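Local atomic coordinates of oxidoreductase (Thermotoga maritima, PDB entry 1ZH8), a protein that probably catalyses NADP-dependent oxidation or reduction of an alcohol or sugar substrate. Residues I99-K113 against L128-E140. Sequence-based numbering, arbitrary orientation.
Sequences IEKALRKGVHVICEK and LSEKSEKTVYIAE. With NAP (NADP nicotinamide-adenine-dinucleotide phosphate), chain D; EDO (1,2-ethanediol), chain G.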
ATOM      1  N   ILE A  99      -5.171  35.503  -9.950  1.00 35.52           N
ATOM      2  CA  ILE A  99      -5.811  35.066 -11.192  1.00 34.45           C
ATOM      3  C   ILE A  99      -6.980  35.997 -11.510  1.00 35.26           C
ATOM      4  O   ILE A  99      -7.110  36.478 -12.642  1.00 35.59           O
ATOM      5  CB  ILE A  99      -6.248  33.580 -11.128  1.00 34.19           C
ATOM      6  CG1 ILE A  99      -5.010  32.668 -11.195  1.00 28.30           C
ATOM      7  CG2 ILE A  99      -7.283  33.253 -12.236  1.00 29.44           C
ATOM      8  CD1 ILE A  99      -5.261  31.209 -10.758  1.00 28.89           C
ATOM      9  N   GLU A 100      -7.799  36.283 -10.503  1.00 34.79           N
ATOM     10  CA  GLU A 100      -8.947  37.164 -10.699  1.00 35.87           C
ATOM     11  C   GLU A 100      -8.517  38.554 -11.140  1.00 36.72           C
ATOM     12  O   GLU A 100      -9.165  39.157 -12.005  1.00 38.14           O
ATOM     13  CB  GLU A 100      -9.817  37.277  -9.439  1.00 34.80           C
ATOM     14  CG  GLU A 100     -11.165  37.945  -9.729  1.00 34.98           C
ATOM     15  CD  GLU A 100     -12.130  37.917  -8.563  1.00 41.44           C
ATOM     16  OE1 GLU A 100     -11.820  37.278  -7.534  1.00 49.18           O
ATOM     17  OE2 GLU A 100     -13.208  38.543  -8.673  1.00 43.65           O
ATOM     18  N   LYS A 101      -7.446  39.075 -10.538  1.00 35.72           N
ATOM     19  CA  LYS A 101      -6.957  40.397 -10.932  1.00 35.91           C
ATOM     20  C   LYS A 101      -6.545  40.373 -12.415  1.00 36.32           C
ATOM     21  O   LYS A 101      -6.909  41.264 -13.173  1.00 37.69           O
ATOM     22  CB  LYS A 101      -5.805  40.864 -10.033  1.00 35.11           C
ATOM     23  CG  LYS A 101      -6.258  41.577  -8.772  1.00 32.62           C
ATOM     24  CD  LYS A 101      -5.230  41.470  -7.639  1.00 37.01           C
ATOM     25  CE  LYS A 101      -5.827  41.949  -6.307  0.50 35.88           C
ATOM     26  NZ  LYS A 101      -5.037  41.527  -5.108  0.50 30.89           N
ATOM     27  N   ALA A 102      -5.828  39.330 -12.830  1.00 35.07           N
ATOM     28  CA  ALA A 102      -5.376  39.226 -14.213  1.00 34.01           C
ATOM     29  C   ALA A 102      -6.548  39.182 -15.211  1.00 34.67           C
ATOM     30  O   ALA A 102      -6.548  39.891 -16.217  1.00 33.71           O
ATOM     31  CB  ALA A 102      -4.473  38.021 -14.374  1.00 31.58           C
ATOM     32  N   LEU A 103      -7.546  38.348 -14.929  1.00 35.08           N
ATOM     33  CA  LEU A 103      -8.686  38.210 -15.820  1.00 35.56           C
ATOM     34  C   LEU A 103      -9.494  39.490 -15.883  1.00 38.75           C
ATOM     35  O   LEU A 103      -9.999  39.843 -16.959  1.00 39.89           O
ATOM     36  CB  LEU A 103      -9.578  37.034 -15.426  1.00 33.76           C
ATOM     37  CG  LEU A 103      -8.942  35.637 -15.338  1.00 34.11           C
ATOM     38  CD1 LEU A 103     -10.012  34.658 -14.932  1.00 35.49           C
ATOM     39  CD2 LEU A 103      -8.251  35.175 -16.625  1.00 24.72           C
ATOM     40  N   ARG A 104      -9.602  40.196 -14.753  1.00 39.39           N
ATOM     41  CA  ARG A 104     -10.283  41.501 -14.733  1.00 40.33           C
ATOM     42  C   ARG A 104      -9.629  42.541 -15.639  1.00 40.27           C
ATOM     43  O   ARG A 104     -10.317  43.419 -16.172  1.00 39.27           O
ATOM     44  CB  ARG A 104     -10.390  42.058 -13.319  1.00 41.59           C
ATOM     45  CG  ARG A 104     -11.528  41.486 -12.529  1.00 44.79           C
ATOM     46  CD  ARG A 104     -11.578  42.109 -11.169  1.00 50.34           C
ATOM     47  NE  ARG A 104     -12.842  41.809 -10.507  1.00 54.58           N
ATOM     48  CZ  ARG A 104     -13.969  42.497 -10.679  1.00 56.65           C
ATOM     49  NH1 ARG A 104     -14.020  43.544 -11.504  1.00 53.29           N
ATOM     50  NH2 ARG A 104     -15.054  42.132 -10.015  1.00 54.86           N
ATOM     51  N   LYS A 105      -8.307  42.437 -15.799  1.00 39.70           N
ATOM     52  CA  LYS A 105      -7.546  43.308 -16.701  1.00 39.48           C
ATOM     53  C   LYS A 105      -7.436  42.779 -18.133  1.00 39.48           C
ATOM     54  O   LYS A 105      -6.795  43.404 -18.970  1.00 40.03           O
ATOM     55  CB  LYS A 105      -6.149  43.570 -16.138  1.00 39.40           C
ATOM     56  CG  LYS A 105      -5.944  45.011 -15.645  1.00 45.79           C
ATOM     57  CD  LYS A 105      -6.685  45.313 -14.350  1.00 44.60           C
ATOM     58  CE  LYS A 105      -6.635  46.806 -14.007  1.00 49.13           C
ATOM     59  NZ  LYS A 105      -7.278  47.705 -15.023  1.00 48.34           N
ATOM     60  N   GLY A 106      -8.058  41.631 -18.408  1.00 39.43           N
ATOM     61  CA  GLY A 106      -7.953  40.979 -19.716  1.00 38.47           C
ATOM     62  C   GLY A 106      -6.573  40.419 -20.026  1.00 37.63           C
ATOM     63  O   GLY A 106      -6.061  40.595 -21.121  1.00 37.41           O
ATOM     64  N   VAL A 107      -5.966  39.726 -19.066  1.00 36.84           N
ATOM     65  CA  VAL A 107      -4.612  39.187 -19.253  1.00 35.68           C
ATOM     66  C   VAL A 107      -4.629  37.672 -19.011  1.00 35.60           C
ATOM     67  O   VAL A 107      -5.204  37.229 -18.029  1.00 37.57           O
ATOM     68  CB  VAL A 107      -3.607  39.907 -18.299  1.00 33.89           C
ATOM     69  CG1 VAL A 107      -2.325  39.153 -18.190  1.00 32.50           C
ATOM     70  CG2 VAL A 107      -3.335  41.333 -18.774  1.00 30.93           C
ATOM     71  N   HIS A 108      -4.007  36.877 -19.887  1.00 35.14           N
ATOM     72  CA  HIS A 108      -3.882  35.416 -19.632  1.00 34.20           C
ATOM     73  C   HIS A 108      -3.008  35.139 -18.421  1.00 33.90           C
ATOM     74  O   HIS A 108      -2.157  35.961 -18.052  1.00 33.96           O
ATOM     75  CB  HIS A 108      -3.289  34.677 -20.823  1.00 33.25           C
ATOM     76  CG  HIS A 108      -3.989  34.955 -22.108  1.00 32.93           C
ATOM     77  ND1 HIS A 108      -5.127  34.283 -22.490  1.00 33.95           N
ATOM     78  CD2 HIS A 108      -3.719  35.840 -23.098  1.00 28.87           C
ATOM     79  CE1 HIS A 108      -5.530  34.743 -23.662  1.00 34.79           C
ATOM     80  NE2 HIS A 108      -4.690  35.685 -24.053  1.00 25.78           N
ATOM     81  N   VAL A 109      -3.218  33.981 -17.813  1.00 33.23           N
ATOM     82  CA  VAL A 109      -2.458  33.588 -16.629  1.00 35.07           C
ATOM     83  C   VAL A 109      -1.954  32.146 -16.767  1.00 35.10           C
ATOM     84  O   VAL A 109      -2.743  31.238 -17.044  1.00 35.48           O
ATOM     85  CB  VAL A 109      -3.321  33.607 -15.329  1.00 36.64           C
ATOM     86  CG1 VAL A 109      -2.420  33.573 -14.107  1.00 36.31           C
ATOM     87  CG2 VAL A 109      -4.212  34.802 -15.263  1.00 35.21           C
ATOM     88  N   ILE A 110      -0.648  31.951 -16.587  1.00 32.63           N
ATOM     89  CA  ILE A 110      -0.120  30.650 -16.239  1.00 32.04           C
ATOM     90  C   ILE A 110       0.267  30.642 -14.760  1.00 32.27           C
ATOM     91  O   ILE A 110       0.993  31.504 -14.284  1.00 31.62           O
ATOM     92  CB  ILE A 110       1.037  30.188 -17.158  1.00 33.57           C
ATOM     93  CG1 ILE A 110       1.537  28.800 -16.730  1.00 31.03           C
ATOM     94  CG2 ILE A 110       2.164  31.228 -17.211  1.00 30.98           C
ATOM     95  CD1 ILE A 110       2.375  28.077 -17.818  1.00 30.12           C
ATOM     96  N   CYS A 111      -0.244  29.667 -14.030  1.00 33.77           N
ATOM     97  CA  CYS A 111      -0.118  29.671 -12.595  1.00 35.35           C
ATOM     98  C   CYS A 111       0.307  28.319 -12.107  1.00 35.31           C
ATOM     99  O   CYS A 111      -0.178  27.287 -12.579  1.00 39.31           O
ATOM    100  CB  CYS A 111      -1.449  30.068 -11.955  1.00 38.15           C
ATOM    101  SG  CYS A 111      -1.406  30.170 -10.152  1.00 38.85           S
ATOM    102  N   GLU A 112       1.212  28.334 -11.148  1.00 35.54           N
ATOM    103  CA  GLU A 112       1.774  27.118 -10.596  1.00 34.52           C
ATOM    104  C   GLU A 112       0.754  26.309  -9.808  1.00 33.61           C
ATOM    105  O   GLU A 112      -0.220  26.851  -9.283  1.00 31.92           O
ATOM    106  CB  GLU A 112       3.005  27.430  -9.726  1.00 32.03           C
ATOM    107  CG  GLU A 112       4.309  27.393 -10.489  1.00 32.65           C
ATOM    108  CD  GLU A 112       4.663  25.983 -10.959  1.00 39.56           C
ATOM    109  OE1 GLU A 112       3.975  25.016 -10.550  1.00 46.81           O
ATOM    110  OE2 GLU A 112       5.603  25.836 -11.760  1.00 36.12           O
ATOM    111  N   LYS A 113       0.994  25.003  -9.744  1.00 32.73           N
ATOM    112  CA  LYS A 113       0.235  24.130  -8.870  1.00 33.86           C
ATOM    113  C   LYS A 113       0.664  24.419  -7.436  1.00 35.17           C
ATOM    114  O   LYS A 113       1.720  25.009  -7.227  1.00 35.25           O
ATOM    115  CB  LYS A 113       0.510  22.656  -9.220  1.00 32.27           C
ATOM    116  CG  LYS A 113       1.965  22.304  -9.612  1.00 33.24           C
ATOM    117  CD  LYS A 113       3.017  22.608  -8.515  1.00 27.36           C
ATOM    118  CE  LYS A 113       2.816  21.752  -7.288  1.00 34.62           C
ATOM    119  NZ  LYS A 113       3.669  22.150  -6.161  1.00 35.19           N
ATOM    120  N   LEU A 128     -14.006  31.250 -12.463  1.00 38.50           N
ATOM    121  CA  LEU A 128     -13.437  32.448 -13.109  1.00 38.77           C
ATOM    122  C   LEU A 128     -12.833  32.086 -14.460  1.00 38.20           C
ATOM    123  O   LEU A 128     -12.956  32.830 -15.438  1.00 36.13           O
ATOM    124  CB  LEU A 128     -12.344  33.094 -12.253  1.00 38.27           C
ATOM    125  CG  LEU A 128     -12.673  33.777 -10.916  1.00 43.98           C
ATOM    126  CD1 LEU A 128     -11.362  34.048 -10.162  1.00 39.38           C
ATOM    127  CD2 LEU A 128     -13.500  35.060 -11.073  1.00 35.94           C
ATOM    128  N   SER A 129     -12.158  30.943 -14.486  1.00 37.89           N
ATOM    129  CA  SER A 129     -11.621  30.374 -15.704  1.00 38.09           C
ATOM    130  C   SER A 129     -12.709  30.145 -16.756  1.00 37.90           C
ATOM    131  O   SER A 129     -12.568  30.578 -17.914  1.00 36.56           O
ATOM    132  CB  SER A 129     -10.962  29.047 -15.379  1.00 37.23           C
ATOM    133  OG  SER A 129     -10.608  28.392 -16.567  1.00 45.77           O
ATOM    134  N   GLU A 130     -13.783  29.472 -16.339  1.00 37.99           N
ATOM    135  CA  GLU A 130     -14.878  29.128 -17.241  1.00 42.12           C
ATOM    136  C   GLU A 130     -15.709  30.315 -17.703  1.00 42.80           C
ATOM    137  O   GLU A 130     -16.291  30.253 -18.775  1.00 44.94           O
ATOM    138  CB  GLU A 130     -15.757  27.998 -16.678  1.00 43.48           C
ATOM    139  CG  GLU A 130     -15.522  26.628 -17.376  1.00 52.79           C
ATOM    140  CD  GLU A 130     -15.628  25.398 -16.440  1.00 65.93           C
ATOM    141  OE1 GLU A 130     -16.367  25.449 -15.433  1.00 70.58           O
ATOM    142  OE2 GLU A 130     -14.969  24.361 -16.716  1.00 69.94           O
ATOM    143  N   LYS A 131     -15.754  31.391 -16.918  1.00 43.86           N
ATOM    144  CA  LYS A 131     -16.502  32.594 -17.318  1.00 44.68           C
ATOM    145  C   LYS A 131     -15.692  33.572 -18.185  1.00 43.56           C
ATOM    146  O   LYS A 131     -16.264  34.354 -18.932  1.00 43.11           O
ATOM    147  CB  LYS A 131     -17.179  33.294 -16.112  1.00 45.72           C
ATOM    148  CG  LYS A 131     -18.493  32.581 -15.639  1.00 50.83           C
ATOM    149  CD  LYS A 131     -19.245  33.300 -14.502  1.00 50.39           C
ATOM    150  N   SER A 132     -14.366  33.493 -18.113  1.00 43.10           N
ATOM    151  CA  SER A 132     -13.489  34.404 -18.861  1.00 41.56           C
ATOM    152  C   SER A 132     -13.126  33.907 -20.271  1.00 42.10           C
ATOM    153  O   SER A 132     -13.101  32.702 -20.518  1.00 40.44           O
ATOM    154  CB  SER A 132     -12.193  34.646 -18.094  1.00 38.57           C
ATOM    155  OG  SER A 132     -11.394  35.551 -18.831  1.00 37.12           O
ATOM    156  N   GLU A 133     -12.823  34.845 -21.173  1.00 41.81           N
ATOM    157  CA  GLU A 133     -12.333  34.499 -22.513  1.00 42.21           C
ATOM    158  C   GLU A 133     -10.810  34.234 -22.501  1.00 40.59           C
ATOM    159  O   GLU A 133     -10.278  33.522 -23.356  1.00 39.79           O
ATOM    160  CB  GLU A 133     -12.716  35.583 -23.538  1.00 41.29           C
ATOM    161  N   LYS A 134     -10.124  34.809 -21.519  1.00 38.43           N
ATOM    162  CA  LYS A 134      -8.684  34.649 -21.384  1.00 36.04           C
ATOM    163  C   LYS A 134      -8.365  33.247 -20.862  1.00 35.63           C
ATOM    164  O   LYS A 134      -9.222  32.591 -20.279  1.00 34.20           O
ATOM    165  CB  LYS A 134      -8.147  35.696 -20.418  1.00 34.37           C
ATOM    166  CG  LYS A 134      -8.672  37.111 -20.637  1.00 41.26           C
ATOM    167  CD  LYS A 134      -8.517  37.631 -22.078  1.00 39.30           C
ATOM    168  CE  LYS A 134      -7.072  37.872 -22.455  1.00 43.75           C
ATOM    169  NZ  LYS A 134      -7.027  38.742 -23.665  1.00 51.82           N
ATOM    170  N   THR A 135      -7.134  32.786 -21.075  1.00 35.99           N
ATOM    171  CA  THR A 135      -6.737  31.458 -20.623  1.00 35.67           C
ATOM    172  C   THR A 135      -6.243  31.484 -19.171  1.00 37.02           C
ATOM    173  O   THR A 135      -5.394  32.322 -18.818  1.00 34.76           O
ATOM    174  CB  THR A 135      -5.620  30.862 -21.505  1.00 35.52           C
ATOM    175  OG1 THR A 135      -6.071  30.765 -22.864  1.00 34.09           O
ATOM    176  CG2 THR A 135      -5.212  29.460 -20.995  1.00 34.45           C
ATOM    177  N   VAL A 136      -6.790  30.578 -18.344  1.00 35.67           N
ATOM    178  CA  VAL A 136      -6.138  30.197 -17.095  1.00 32.76           C
ATOM    179  C   VAL A 136      -5.510  28.819 -17.288  1.00 34.21           C
ATOM    180  O   VAL A 136      -6.190  27.847 -17.625  1.00 33.42           O
ATOM    181  CB  VAL A 136      -7.085  30.172 -15.886  1.00 32.57           C
ATOM    182  CG1 VAL A 136      -6.298  29.793 -14.593  1.00 28.07           C
ATOM    183  CG2 VAL A 136      -7.749  31.517 -15.715  1.00 33.13           C
ATOM    184  N   TYR A 137      -4.199  28.751 -17.065  1.00 35.10           N
ATOM    185  CA  TYR A 137      -3.437  27.548 -17.252  1.00 33.19           C
ATOM    186  C   TYR A 137      -2.744  27.223 -15.932  1.00 34.64           C
ATOM    187  O   TYR A 137      -1.900  27.995 -15.493  1.00 34.87           O
ATOM    188  CB  TYR A 137      -2.426  27.779 -18.366  1.00 31.78           C
ATOM    189  CG  TYR A 137      -1.758  26.521 -18.851  1.00 34.40           C
ATOM    190  CD1 TYR A 137      -0.804  25.857 -18.065  1.00 34.21           C
ATOM    191  CD2 TYR A 137      -2.063  25.996 -20.097  1.00 36.17           C
ATOM    192  CE1 TYR A 137      -0.184  24.692 -18.510  1.00 32.84           C
ATOM    193  CE2 TYR A 137      -1.440  24.842 -20.557  1.00 36.75           C
ATOM    194  CZ  TYR A 137      -0.505  24.200 -19.755  1.00 36.36           C
ATOM    195  OH  TYR A 137       0.095  23.058 -20.208  1.00 38.70           O
ATOM    196  N   ILE A 138      -3.125  26.115 -15.280  1.00 34.68           N
ATOM    197  CA  ILE A 138      -2.439  25.680 -14.057  1.00 35.26           C
ATOM    198  C   ILE A 138      -1.336  24.724 -14.453  1.00 36.71           C
ATOM    199  O   ILE A 138      -1.595  23.672 -15.064  1.00 37.06           O
ATOM    200  CB  ILE A 138      -3.333  24.958 -13.034  1.00 34.78           C
ATOM    201  CG1 ILE A 138      -4.633  25.728 -12.780  1.00 36.25           C
ATOM    202  CG2 ILE A 138      -2.534  24.753 -11.715  1.00 31.54           C
ATOM    203  CD1 ILE A 138      -4.444  27.212 -12.293  1.00 25.87           C
ATOM    204  N   ALA A 139      -0.118  25.105 -14.095  1.00 36.35           N
ATOM    205  CA  ALA A 139       1.090  24.508 -14.650  1.00 37.38           C
ATOM    206  C   ALA A 139       1.467  23.265 -13.855  1.00 38.80           C
ATOM    207  O   ALA A 139       2.302  23.306 -12.914  1.00 40.62           O
ATOM    208  CB  ALA A 139       2.245  25.548 -14.661  1.00 36.01           C
ATOM    209  N   GLU A 140       0.824  22.166 -14.221  1.00 37.09           N
ATOM    210  CA  GLU A 140       1.059  20.906 -13.572  1.00 35.60           C
ATOM    211  C   GLU A 140       2.013  20.180 -14.467  1.00 36.10           C
ATOM    212  O   GLU A 140       1.606  19.553 -15.455  1.00 40.02           O
ATOM    213  CB  GLU A 140      -0.251  20.140 -13.397  1.00 34.17           C
ATOM    214  CG  GLU A 140      -0.065  18.714 -12.896  1.00 38.81           C
ATOM    215  CD  GLU A 140       0.940  18.623 -11.752  1.00 45.61           C
ATOM    216  OE1 GLU A 140       0.568  18.951 -10.606  1.00 33.57           O
ATOM    217  OE2 GLU A 140       2.108  18.241 -12.013  1.00 37.86           O
TER
HETATM  218  PA  NAP D 400       9.218  30.794  -2.991  1.00 28.47           P
HETATM  219  O1A NAP D 400      10.676  30.614  -3.214  1.00 32.37           O
HETATM  220  O2A NAP D 400       8.880  31.222  -1.624  1.00 26.84           O
HETATM  221  O5B NAP D 400       8.659  31.790  -4.116  1.00 30.12           O
HETATM  222  C5B NAP D 400       7.565  32.634  -3.841  1.00 31.72           C
HETATM  223  C4B NAP D 400       7.896  34.014  -4.375  1.00 31.67           C
HETATM  224  O4B NAP D 400       6.745  34.847  -4.328  1.00 31.92           O
HETATM  225  C3B NAP D 400       8.964  34.708  -3.538  1.00 29.91           C
HETATM  226  O3B NAP D 400       9.726  35.442  -4.452  1.00 30.83           O
HETATM  227  C2B NAP D 400       8.119  35.626  -2.671  1.00 33.34           C
HETATM  228  O2B NAP D 400       8.643  36.739  -1.956  1.00 39.31           O
HETATM  229  C1B NAP D 400       7.087  36.067  -3.687  1.00 30.87           C
HETATM  230  N9A NAP D 400       5.927  36.665  -3.032  1.00 30.92           N
HETATM  231  C8A NAP D 400       5.392  36.356  -1.801  1.00 28.15           C
HETATM  232  N7A NAP D 400       4.313  37.145  -1.603  1.00 29.54           N
HETATM  233  C5A NAP D 400       4.163  37.951  -2.687  1.00 33.50           C
HETATM  234  C6A NAP D 400       3.247  38.941  -3.017  1.00 31.39           C
HETATM  235  N6A NAP D 400       2.281  39.274  -2.178  1.00 35.32           N
HETATM  236  N1A NAP D 400       3.337  39.586  -4.222  1.00 33.09           N
HETATM  237  C2A NAP D 400       4.350  39.264  -5.093  1.00 36.41           C
HETATM  238  N3A NAP D 400       5.264  38.293  -4.771  1.00 28.65           N
HETATM  239  C4A NAP D 400       5.169  37.650  -3.591  1.00 32.47           C
HETATM  240  O3  NAP D 400       8.480  29.404  -3.269  1.00 25.47           O
HETATM  241  PN  NAP D 400       8.587  28.583  -4.647  1.00 27.99           P
HETATM  242  O1N NAP D 400       9.202  29.348  -5.779  1.00 25.81           O
HETATM  243  O2N NAP D 400       9.101  27.307  -4.168  1.00 28.02           O
HETATM  244  O5D NAP D 400       7.054  28.330  -5.074  1.00 30.35           O
HETATM  245  C5D NAP D 400       6.251  29.276  -5.759  1.00 26.73           C
HETATM  246  C4D NAP D 400       5.172  28.531  -6.541  1.00 27.06           C
HETATM  247  O4D NAP D 400       5.800  27.602  -7.416  1.00 34.85           O
HETATM  248  C3D NAP D 400       4.275  27.715  -5.605  1.00 26.91           C
HETATM  249  O3D NAP D 400       2.928  27.794  -6.008  1.00 31.49           O
HETATM  250  C2D NAP D 400       4.756  26.291  -5.747  1.00 28.93           C
HETATM  251  O2D NAP D 400       3.728  25.344  -5.544  1.00 30.92           O
HETATM  252  C1D NAP D 400       5.298  26.293  -7.168  1.00 31.93           C
HETATM  253  N1N NAP D 400       6.337  25.279  -7.330  1.00 29.96           N
HETATM  254  C2N NAP D 400       6.150  24.314  -8.277  1.00 29.38           C
HETATM  255  C3N NAP D 400       7.104  23.310  -8.471  1.00 33.96           C
HETATM  256  C7N NAP D 400       7.009  22.383  -9.658  1.00 35.45           C
HETATM  257  O7N NAP D 400       7.995  21.383  -9.753  1.00 31.58           O
HETATM  258  N7N NAP D 400       6.037  22.511 -10.581  1.00 28.13           N
HETATM  259  C4N NAP D 400       8.264  23.311  -7.684  1.00 31.76           C
HETATM  260  C5N NAP D 400       8.455  24.313  -6.724  1.00 35.40           C
HETATM  261  C6N NAP D 400       7.478  25.298  -6.554  1.00 36.13           C
HETATM  262  P2B NAP D 400      10.017  37.570  -2.082  1.00 37.42           P
HETATM  263  O1X NAP D 400       9.913  38.656  -3.132  1.00 37.87           O
HETATM  264  O2X NAP D 400      11.171  36.668  -2.453  1.00 37.32           O
HETATM  265  O3X NAP D 400      10.207  38.172  -0.707  1.00 38.21           O
HETATM  266  C1  EDO G 403      -7.742  31.971 -26.703  1.00 42.72           C
HETATM  267  O1  EDO G 403      -6.578  32.807 -26.642  1.00 39.56           O
HETATM  268  C2  EDO G 403      -8.173  31.564 -25.294  1.00 39.47           C
HETATM  269  O2  EDO G 403      -7.953  32.629 -24.353  1.00 36.28           O
HETATM  270  O   HOH W   1     -11.946  37.899 -17.964  1.00 34.31           O
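Strands 108-112 and 136-139 run parallel at one edge of the NADP-binding sheet. Val109 N gives to Thr135 O, Val109 O takes Tyr137 N, Tyr137 O accepts a hydrogen bond from Cys111 N, and Cys111 O one from Ala139 N. At the start of the ladder the His108 ring stands in for a backbone acceptor: Thr135 N reaches His108 ND1 at 2.9 Å, nearly straight at 174° though 15° out of the ring plane. Lys134 turns back on itself at chi2 (-52°) and again at chi3, which brings CE over a face of this imidazole, 3.8 Å from the centroid, a CH-pi contact. With an alanine at His108, Thr135 N would probably lose its acceptor and the Lys134 chain its flat support.

The two strands and helix 119-131 form a beta-alpha-beta unit of the Rossmann fold. On the sheet face carrying Val109 and Val136, helix 95-104 packs beside helix 119-131: Leu103 lays CD1 3.5 Å from Leu128 O and CD2 3.8 Å from Val136 CG2. At the C-terminal end of strand 108-112, Glu112 OE1 accepts a hydrogen bond from NADP N7N at 3.2 Å, while OE2 bonds His34 NE2. Next along, Lys113 NZ bonds ribose O2D and salt-bridges Asp198.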